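PDB 2DV6: nitrite reductase from Hyphomicrobium denitrificans, which probably catalyses the one-electron reduction of nitrite to nitric oxide, a step of denitrification, using copper centres and electrons from a cytochrome c. Local coordinates for residues Asn180-Tyr185 and Ser308-Met313; Gly297-Val302 and Pro323-Phe328. All blocks are in the same frame, centred on the assembly; numbering follows the deposited sequence.

Contact 1 (Asn180-Tyr185 and Ser308-Met313)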
ATOM      1  N   ASN A 180      24.123  22.115 -10.114  1.00 28.06           N
ATOM      2  CA  ASN A 180      24.351  20.742  -9.698  1.00 28.77           C
ATOM      3  C   ASN A 180      23.351  19.751 -10.354  1.00 27.44           C
ATOM      4  O   ASN A 180      23.073  18.668  -9.829  1.00 25.46           O
ATOM      5  CB  ASN A 180      24.361  20.680  -8.154  1.00 32.99           C
ATOM      6  CG  ASN A 180      24.952  19.384  -7.602  1.00 36.37           C
ATOM      7  OD1 ASN A 180      25.606  18.619  -8.321  1.00 41.77           O
ATOM      8  ND2 ASN A 180      24.715  19.124  -6.312  1.00 39.81           N
ATOM      9  N   THR A 181      22.783  20.150 -11.496  1.00 25.75           N
ATOM     10  CA  THR A 181      21.794  19.291 -12.170  1.00 24.99           C
ATOM     11  C   THR A 181      21.898  19.304 -13.683  1.00 24.38           C
ATOM     12  O   THR A 181      22.115  20.354 -14.314  1.00 24.46           O
ATOM     13  CB  THR A 181      20.356  19.351 -11.509  1.00 25.33           C
ATOM     14  OG1 THR A 181      19.312  19.360 -12.487  1.00 28.47           O
ATOM     15  CG2 THR A 181      20.210  20.502 -10.610  1.00 21.72           C
ATOM     16  N   THR A 182      21.855  18.105 -14.251  1.00 23.02           N
ATOM     17  CA  THR A 182      22.211  17.914 -15.636  1.00 23.24           C
ATOM     18  C   THR A 182      21.149  17.065 -16.299  1.00 23.46           C
ATOM     19  O   THR A 182      20.351  16.410 -15.621  1.00 22.86           O
ATOM     20  CB  THR A 182      23.632  17.234 -15.829  1.00 23.76           C
ATOM     21  OG1 THR A 182      23.653  15.965 -15.191  1.00 24.20           O
ATOM     22  CG2 THR A 182      24.767  18.107 -15.233  1.00 24.21           C
ATOM     23  N   TYR A 183      21.147  17.076 -17.627  1.00 22.39           N
ATOM     24  CA  TYR A 183      20.083  16.475 -18.398  1.00 22.45           C
ATOM     25  C   TYR A 183      20.709  16.240 -19.778  1.00 22.96           C
ATOM     26  O   TYR A 183      21.570  17.012 -20.169  1.00 22.83           O
ATOM     27  CB  TYR A 183      18.869  17.433 -18.445  1.00 20.57           C
ATOM     28  CG  TYR A 183      17.649  16.898 -19.204  1.00 21.19           C
ATOM     29  CD1 TYR A 183      16.772  15.997 -18.605  1.00 21.13           C
ATOM     30  CD2 TYR A 183      17.351  17.328 -20.510  1.00 21.41           C
ATOM     31  CE1 TYR A 183      15.675  15.486 -19.298  1.00 21.21           C
ATOM     32  CE2 TYR A 183      16.223  16.835 -21.203  1.00 20.33           C
ATOM     33  CZ  TYR A 183      15.407  15.901 -20.579  1.00 21.57           C
ATOM     34  OH  TYR A 183      14.302  15.387 -21.223  1.00 21.44           O
ATOM     35  N   THR A 184      20.282  15.187 -20.495  1.00 21.24           N
ATOM     36  CA  THR A 184      20.653  15.024 -21.889  1.00 20.96           C
ATOM     37  C   THR A 184      19.819  15.883 -22.833  1.00 21.71           C
ATOM     38  O   THR A 184      18.649  15.555 -23.134  1.00 21.06           O
ATOM     39  CB  THR A 184      20.594  13.540 -22.343  1.00 20.86           C
ATOM     40  OG1 THR A 184      21.436  12.762 -21.486  1.00 22.01           O
ATOM     41  CG2 THR A 184      21.111  13.402 -23.777  1.00 20.44           C
ATOM     42  N   TYR A 185      20.434  16.964 -23.334  1.00 20.69           N
ATOM     43  CA  TYR A 185      19.754  17.802 -24.274  1.00 20.57           C
ATOM     44  C   TYR A 185      19.980  17.325 -25.718  1.00 21.60           C
ATOM     45  O   TYR A 185      21.000  16.721 -26.044  1.00 20.66           O
ATOM     46  CB  TYR A 185      20.190  19.269 -24.138  1.00 20.72           C
ATOM     47  CG  TYR A 185      19.738  19.998 -22.883  1.00 19.10           C
ATOM     48  CD1 TYR A 185      20.373  19.797 -21.669  1.00 18.79           C
ATOM     49  CD2 TYR A 185      18.706  20.939 -22.948  1.00 19.15           C
ATOM     50  CE1 TYR A 185      19.989  20.505 -20.525  1.00 19.68           C
ATOM     51  CE2 TYR A 185      18.301  21.650 -21.818  1.00 17.89           C
ATOM     52  CZ  TYR A 185      18.942  21.418 -20.612  1.00 19.06           C
ATOM     53  OH  TYR A 185      18.568  22.156 -19.510  1.00 18.98           O
ATOM     54  N   SER A 308      18.551  17.732  -7.293  1.00 31.27           N
ATOM     55  CA  SER A 308      19.810  17.830  -8.008  1.00 30.98           C
ATOM     56  C   SER A 308      20.233  16.491  -8.615  1.00 30.30           C
ATOM     57  O   SER A 308      19.614  15.480  -8.353  1.00 29.80           O
ATOM     58  CB  SER A 308      20.881  18.355  -7.062  1.00 31.27           C
ATOM     59  OG  SER A 308      21.269  17.309  -6.187  1.00 33.87           O
ATOM     60  N   GLY A 309      21.291  16.491  -9.430  1.00 29.99           N
ATOM     61  CA  GLY A 309      21.832  15.260  -9.984  1.00 29.25           C
ATOM     62  C   GLY A 309      21.540  15.105 -11.476  1.00 30.33           C
ATOM     63  O   GLY A 309      21.176  16.059 -12.164  1.00 30.14           O
ATOM     64  N   GLU A 310      21.705  13.889 -11.969  1.00 30.48           N
ATOM     65  CA  GLU A 310      21.490  13.586 -13.364  1.00 31.71           C
ATOM     66  C   GLU A 310      20.013  13.312 -13.614  1.00 30.82           C
ATOM     67  O   GLU A 310      19.474  12.368 -13.089  1.00 32.41           O
ATOM     68  CB  GLU A 310      22.362  12.393 -13.759  1.00 33.07           C
ATOM     69  CG  GLU A 310      23.857  12.709 -13.585  1.00 37.77           C
ATOM     70  CD  GLU A 310      24.742  11.745 -14.362  1.00 40.91           C
ATOM     71  OE1 GLU A 310      24.943  11.933 -15.605  1.00 42.67           O
ATOM     72  OE2 GLU A 310      25.231  10.798 -13.712  1.00 42.41           O
ATOM     73  N   GLN A 311      19.361  14.152 -14.396  1.00 28.96           N
ATOM     74  CA  GLN A 311      17.922  14.040 -14.578  1.00 27.69           C
ATOM     75  C   GLN A 311      17.627  13.231 -15.812  1.00 26.43           C
ATOM     76  O   GLN A 311      18.406  13.254 -16.779  1.00 26.63           O
ATOM     77  CB  GLN A 311      17.288  15.417 -14.699  1.00 26.70           C
ATOM     78  CG  GLN A 311      17.583  16.325 -13.560  1.00 29.17           C
ATOM     79  CD  GLN A 311      17.066  15.810 -12.238  1.00 31.07           C
ATOM     80  OE1 GLN A 311      17.802  15.794 -11.236  1.00 35.16           O
ATOM     81  NE2 GLN A 311      15.818  15.384 -12.213  1.00 30.79           N
ATOM     82  N   GLU A 312      16.496  12.528 -15.786  1.00 24.90           N
ATOM     83  CA  GLU A 312      16.079  11.704 -16.910  1.00 24.25           C
ATOM     84  C   GLU A 312      14.660  12.062 -17.306  1.00 22.87           C
ATOM     85  O   GLU A 312      13.883  12.550 -16.481  1.00 23.88           O
ATOM     86  CB  GLU A 312      16.159  10.225 -16.530  1.00 24.53           C
ATOM     87  CG  GLU A 312      17.491   9.822 -16.014  1.00 27.86           C
ATOM     88  CD  GLU A 312      17.653   8.326 -15.893  1.00 29.56           C
ATOM     89  OE1 GLU A 312      18.003   7.675 -16.909  1.00 31.38           O
ATOM     90  OE2 GLU A 312      17.429   7.807 -14.770  1.00 30.48           O
ATOM     91  N   MET A 313      14.319  11.818 -18.564  1.00 21.46           N
ATOM     92  CA  MET A 313      13.005  12.150 -19.089  1.00 20.43           C
ATOM     93  C   MET A 313      12.011  11.151 -18.526  1.00 20.12           C
ATOM     94  O   MET A 313      12.305   9.961 -18.425  1.00 19.79           O
ATOM     95  CB  MET A 313      12.975  12.041 -20.626  1.00 20.54           C
ATOM     96  CG  MET A 313      11.703  12.615 -21.194  1.00 20.82           C
ATOM     97  SD  MET A 313      11.569  12.502 -22.974  1.00 24.26           S
ATOM     98  CE  MET A 313      11.144  10.767 -23.186  1.00 20.62           C
TER
HETATM   99  O   HOH W   1      23.466  13.808 -17.089  1.00 45.38           O
HETATM  100  O   HOH W   2      18.487  13.079 -19.574  1.00 25.49           O
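A parallel edge pairing closes one side of a mixed beta sheet: Thr181 and Thr182, in strand 181-188, run alongside Gly309 and Glu310, the outermost strand within this chain. Three backbone hydrogen bonds alternate between the two segments. Gly309 N gives to Asn180 O at 2.8 Å, Thr182 N to Gly309 O at 3.0 Å, and Gln311 N to Thr182 O at 2.8 Å. At Gly309 the backbone angles would jam a CB against the preceding carbonyl O, which explains the glycine. Thr181 points to the opposite face from Thr182 and Glu310, its OG1 meeting Gln311 CG. On the face of Thr182 and Glu310 the two side chains lie side by side and point the same way, Glu310 CG packing 3.6 Å from Thr182 OG1. Water 1 joins their ends, bonded to Thr182 OG1 and donating to Glu310 OE1. Thr182 OG1 sits between its own backbone N and carbonyl carbon (chi1 59°), a rotation that brings the hydroxyl over Glu310 rather than the methyl. Past the last direct bond the two segments diverge, and water 2 fills in, accepting from Thr184 N and donating to Gln311 O. The same water lies over one face of the Tyr183 ring, toward its rim. With CG opposite its backbone N (chi1 -178°), Tyr183 reaches along the partner segment. Tyr183 CD1 lies 4.0 Å from Gln311 CB, the backbone carbon C of Glu312 lies at the ring edge, and Tyr183 OH ends 3.6 Å from Met313 CB. Thr181 OG1 is buried and has no hydrogen-bond partner in the model. Glu312 instead turns its carboxylate to Asn92 N and Gly93 N of a second subunit. This is parallel sheet extension at the edge of a cupredoxin-type beta sandwich, the fold of copper nitrite reductases.

Contact 2 (Gly297-Val302 and Pro323-Phe328)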
ATOM      1  N   GLY A 297      10.356  26.624 -23.142  1.00 17.86           N
ATOM      2  CA  GLY A 297      10.074  25.200 -23.284  1.00 18.67           C
ATOM      3  C   GLY A 297       9.923  24.532 -21.931  1.00 19.88           C
ATOM      4  O   GLY A 297      10.202  25.147 -20.895  1.00 20.19           O
ATOM      5  N   GLU A 298       9.536  23.255 -21.963  1.00 19.39           N
ATOM      6  CA  GLU A 298       9.312  22.436 -20.773  1.00 19.66           C
ATOM      7  C   GLU A 298      10.216  21.240 -20.781  1.00 19.43           C
ATOM      8  O   GLU A 298      10.533  20.702 -21.841  1.00 19.07           O
ATOM      9  CB  GLU A 298       7.865  21.902 -20.698  1.00 17.59           C
ATOM     10  CG  GLU A 298       6.755  22.950 -20.912  1.00 16.85           C
ATOM     11  CD  GLU A 298       5.978  22.739 -22.189  1.00 18.80           C
ATOM     12  OE1 GLU A 298       5.821  21.564 -22.606  1.00 19.03           O
ATOM     13  OE2 GLU A 298       5.490  23.743 -22.767  1.00 20.10           O
ATOM     14  N   ILE A 299      10.562  20.781 -19.588  1.00 19.18           N
ATOM     15  CA  ILE A 299      11.289  19.548 -19.438  1.00 20.04           C
ATOM     16  C   ILE A 299      10.564  18.671 -18.403  1.00 19.67           C
ATOM     17  O   ILE A 299      10.022  19.170 -17.411  1.00 18.90           O
ATOM     18  CB  ILE A 299      12.835  19.803 -19.161  1.00 20.86           C
ATOM     19  CG1 ILE A 299      13.540  20.241 -20.482  1.00 21.18           C
ATOM     20  CG2 ILE A 299      13.483  18.571 -18.597  1.00 19.65           C
ATOM     21  CD1 ILE A 299      15.078  20.443 -20.366  1.00 22.34           C
ATOM     22  N   TYR A 300      10.549  17.375 -18.660  1.00 18.98           N
ATOM     23  CA  TYR A 300       9.714  16.436 -17.898  1.00 19.29           C
ATOM     24  C   TYR A 300      10.626  15.392 -17.259  1.00 19.50           C
ATOM     25  O   TYR A 300      10.923  14.402 -17.856  1.00 19.42           O
ATOM     26  CB  TYR A 300       8.676  15.762 -18.830  1.00 17.23           C
ATOM     27  CG  TYR A 300       7.709  16.730 -19.495  1.00 16.52           C
ATOM     28  CD1 TYR A 300       8.079  17.445 -20.648  1.00 15.39           C
ATOM     29  CD2 TYR A 300       6.424  16.941 -18.976  1.00 14.85           C
ATOM     30  CE1 TYR A 300       7.202  18.366 -21.264  1.00 14.57           C
ATOM     31  CE2 TYR A 300       5.525  17.837 -19.607  1.00 16.00           C
ATOM     32  CZ  TYR A 300       5.926  18.561 -20.729  1.00 15.71           C
ATOM     33  OH  TYR A 300       5.036  19.440 -21.342  1.00 16.88           O
ATOM     34  N   THR A 301      11.064  15.632 -16.035  1.00 20.56           N
ATOM     35  CA  THR A 301      12.078  14.806 -15.428  1.00 20.87           C
ATOM     36  C   THR A 301      11.394  13.821 -14.466  1.00 21.51           C
ATOM     37  O   THR A 301      10.277  14.059 -13.993  1.00 22.20           O
ATOM     38  CB  THR A 301      13.073  15.656 -14.658  1.00 21.12           C
ATOM     39  OG1 THR A 301      12.345  16.528 -13.815  1.00 21.42           O
ATOM     40  CG2 THR A 301      13.923  16.497 -15.577  1.00 19.75           C
ATOM     41  N   VAL A 302      12.047  12.696 -14.221  1.00 21.77           N
ATOM     42  CA  VAL A 302      11.523  11.672 -13.302  1.00 22.29           C
ATOM     43  C   VAL A 302      11.428  12.259 -11.883  1.00 23.47           C
ATOM     44  O   VAL A 302      10.408  12.092 -11.190  1.00 24.68           O
ATOM     45  CB  VAL A 302      12.418  10.413 -13.333  1.00 21.89           C
ATOM     46  CG1 VAL A 302      12.022   9.403 -12.204  1.00 20.42           C
ATOM     47  CG2 VAL A 302      12.309   9.754 -14.699  1.00 19.76           C
ATOM     48  N   PRO A 323       4.762  18.942 -16.546  1.00 22.44           N
ATOM     49  CA  PRO A 323       6.159  19.357 -16.635  1.00 22.45           C
ATOM     50  C   PRO A 323       6.768  19.580 -15.260  1.00 22.49           C
ATOM     51  O   PRO A 323       6.049  19.854 -14.299  1.00 22.73           O
ATOM     52  CB  PRO A 323       6.101  20.673 -17.430  1.00 21.96           C
ATOM     53  CG  PRO A 323       4.718  21.117 -17.410  1.00 23.18           C
ATOM     54  CD  PRO A 323       3.830  20.040 -16.859  1.00 22.02           C
ATOM     55  N   GLU A 324       8.081  19.427 -15.164  1.00 22.13           N
ATOM     56  CA  GLU A 324       8.791  19.735 -13.935  1.00 21.78           C
ATOM     57  C   GLU A 324       9.548  21.050 -14.048  1.00 21.84           C
ATOM     58  O   GLU A 324       9.689  21.763 -13.060  1.00 22.38           O
ATOM     59  CB  GLU A 324       9.771  18.608 -13.581  1.00 21.03           C
ATOM     60  CG  GLU A 324       9.053  17.320 -13.183  1.00 21.80           C
ATOM     61  CD  GLU A 324       8.282  17.452 -11.849  1.00 21.99           C
ATOM     62  OE1 GLU A 324       8.553  18.380 -11.062  1.00 21.05           O
ATOM     63  OE2 GLU A 324       7.394  16.635 -11.594  1.00 22.07           O
ATOM     64  N   TYR A 325      10.090  21.328 -15.231  1.00 20.47           N
ATOM     65  CA  TYR A 325      10.863  22.534 -15.479  1.00 19.76           C
ATOM     66  C   TYR A 325      10.206  23.321 -16.595  1.00 18.97           C
ATOM     67  O   TYR A 325       9.782  22.738 -17.596  1.00 19.95           O
ATOM     68  CB  TYR A 325      12.300  22.198 -15.878  1.00 19.20           C
ATOM     69  CG  TYR A 325      13.133  21.584 -14.754  1.00 20.13           C
ATOM     70  CD1 TYR A 325      13.050  20.224 -14.452  1.00 17.76           C
ATOM     71  CD2 TYR A 325      14.021  22.372 -14.008  1.00 19.28           C
ATOM     72  CE1 TYR A 325      13.818  19.671 -13.407  1.00 20.93           C
ATOM     73  CE2 TYR A 325      14.768  21.837 -12.972  1.00 20.21           C
ATOM     74  CZ  TYR A 325      14.679  20.511 -12.677  1.00 20.44           C
ATOM     75  OH  TYR A 325      15.455  20.015 -11.652  1.00 22.74           O
ATOM     76  N   PHE A 326      10.104  24.635 -16.412  1.00 18.22           N
ATOM     77  CA  PHE A 326       9.676  25.541 -17.468  1.00 18.78           C
ATOM     78  C   PHE A 326      10.854  26.509 -17.629  1.00 20.45           C
ATOM     79  O   PHE A 326      11.348  27.063 -16.598  1.00 18.62           O
ATOM     80  CB  PHE A 326       8.472  26.372 -17.048  1.00 19.93           C
ATOM     81  CG  PHE A 326       7.166  25.674 -17.145  1.00 19.81           C
ATOM     82  CD1 PHE A 326       6.416  25.760 -18.313  1.00 20.97           C
ATOM     83  CD2 PHE A 326       6.665  24.974 -16.066  1.00 20.41           C
ATOM     84  CE1 PHE A 326       5.162  25.130 -18.408  1.00 21.82           C
ATOM     85  CE2 PHE A 326       5.419  24.361 -16.156  1.00 22.27           C
ATOM     86  CZ  PHE A 326       4.683  24.444 -17.342  1.00 20.44           C
ATOM     87  N   LEU A 327      11.289  26.713 -18.872  1.00 19.24           N
ATOM     88  CA  LEU A 327      12.588  27.318 -19.108  1.00 19.76           C
ATOM     89  C   LEU A 327      12.608  28.392 -20.195  1.00 19.98           C
ATOM     90  O   LEU A 327      11.973  28.214 -21.253  1.00 19.54           O
ATOM     91  CB  LEU A 327      13.526  26.212 -19.546  1.00 21.62           C
ATOM     92  CG  LEU A 327      14.355  25.296 -18.624  1.00 22.91           C
ATOM     93  CD1 LEU A 327      14.278  25.501 -17.096  1.00 22.94           C
ATOM     94  CD2 LEU A 327      14.242  23.862 -19.089  1.00 20.85           C
ATOM     95  N   PHE A 328      13.340  29.496 -19.941  1.00 19.80           N
ATOM     96  CA  PHE A 328      13.666  30.460 -20.987  1.00 19.34           C
ATOM     97  C   PHE A 328      15.062  30.052 -21.471  1.00 19.24           C
ATOM     98  O   PHE A 328      15.960  29.895 -20.674  1.00 17.57           O
ATOM     99  CB  PHE A 328      13.702  31.922 -20.480  1.00 18.44           C
ATOM    100  CG  PHE A 328      12.337  32.539 -20.239  1.00 20.54           C
ATOM    101  CD1 PHE A 328      11.289  32.334 -21.144  1.00 19.40           C
ATOM    102  CD2 PHE A 328      12.111  33.368 -19.109  1.00 17.81           C
ATOM    103  CE1 PHE A 328      10.008  32.912 -20.920  1.00 18.39           C
ATOM    104  CE2 PHE A 328      10.864  33.941 -18.902  1.00 18.28           C
ATOM    105  CZ  PHE A 328       9.799  33.689 -19.796  1.00 19.24           C
TER
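A classic beta bulge ends an antiparallel strand pair here, with Glu324 and Tyr325 both set against Ile299. Ile299 O takes two backbone donors, Glu324 N at 3.0 Å and Tyr325 N at 3.1 Å, while Ile299 N gives to Tyr325 O. Beyond the bulge the pairing is regular: Gly297 and Leu327 exchange two bonds, the one from Leu327 N to Gly297 O measuring 2.8 Å. Glu298 and Phe326 form the non-hydrogen-bonded pair between them. On the face of Ile299, Tyr325 and Leu327, Ile299 CD1 touches Leu327 CD2 at 3.7 Å, and its CB rests on Tyr325 CB. Thr301 OG1 lies in the plane of the Tyr325 ring, at its edge, 3.5 Å from CE1; this hydroxyl bonds to Lys303 O. On the other face Glu298 CG runs beside Phe326 CE1 at 3.7 Å. Tyr300, its CG opposite the carbonyl carbon (chi1 -61°), extends alongside Pro323, with CE2 3.6 Å from Pro323 CB. Tyr300 OH donates to Glu298 OE1 at 2.6 Å, coming from above the carboxylate plane. Asn359 N bonds to OE1 and Phe360 N to OE2, so both oxygens of the buried acid are satisfied. An alanine in place of Tyr300 is likely to open a gap beside Pro323 and cost Glu298 OE1 its hydroxyl donor. Glu324, whose CB and CG cross close to Thr301 OG1, carries its charge to a salt bridge with Lys317. Two residues opposite one make this the classic bulge of antiparallel strand pairs, here where outer strand 325-328 joins a mixed sheet.

Contact 2 is the more buried, none of its touching residues being exposed, whereas contact 1 is partly buried and reaches a second subunit through Glu312. Each adds an outer strand to a different sheet: parallel and partly water-bridged in contact 1, antiparallel and bulged in contact 2, with a buried carboxylate tying 297-302 to the loop at Asn359 and Phe360. The chain leaves strand 290-299, passes Thr301 and Val302, and soon enters strand 309-310, so one short connection serves both. The contacts touch where Glu312 O lies 2.9 Å from Val302 N, probably hydrogen-bonded, and where Gln311 CB packs on Thr301 CG2. Ile299 also meets Tyr183 and Tyr185, continuing the apolar packing from one sheet to the other.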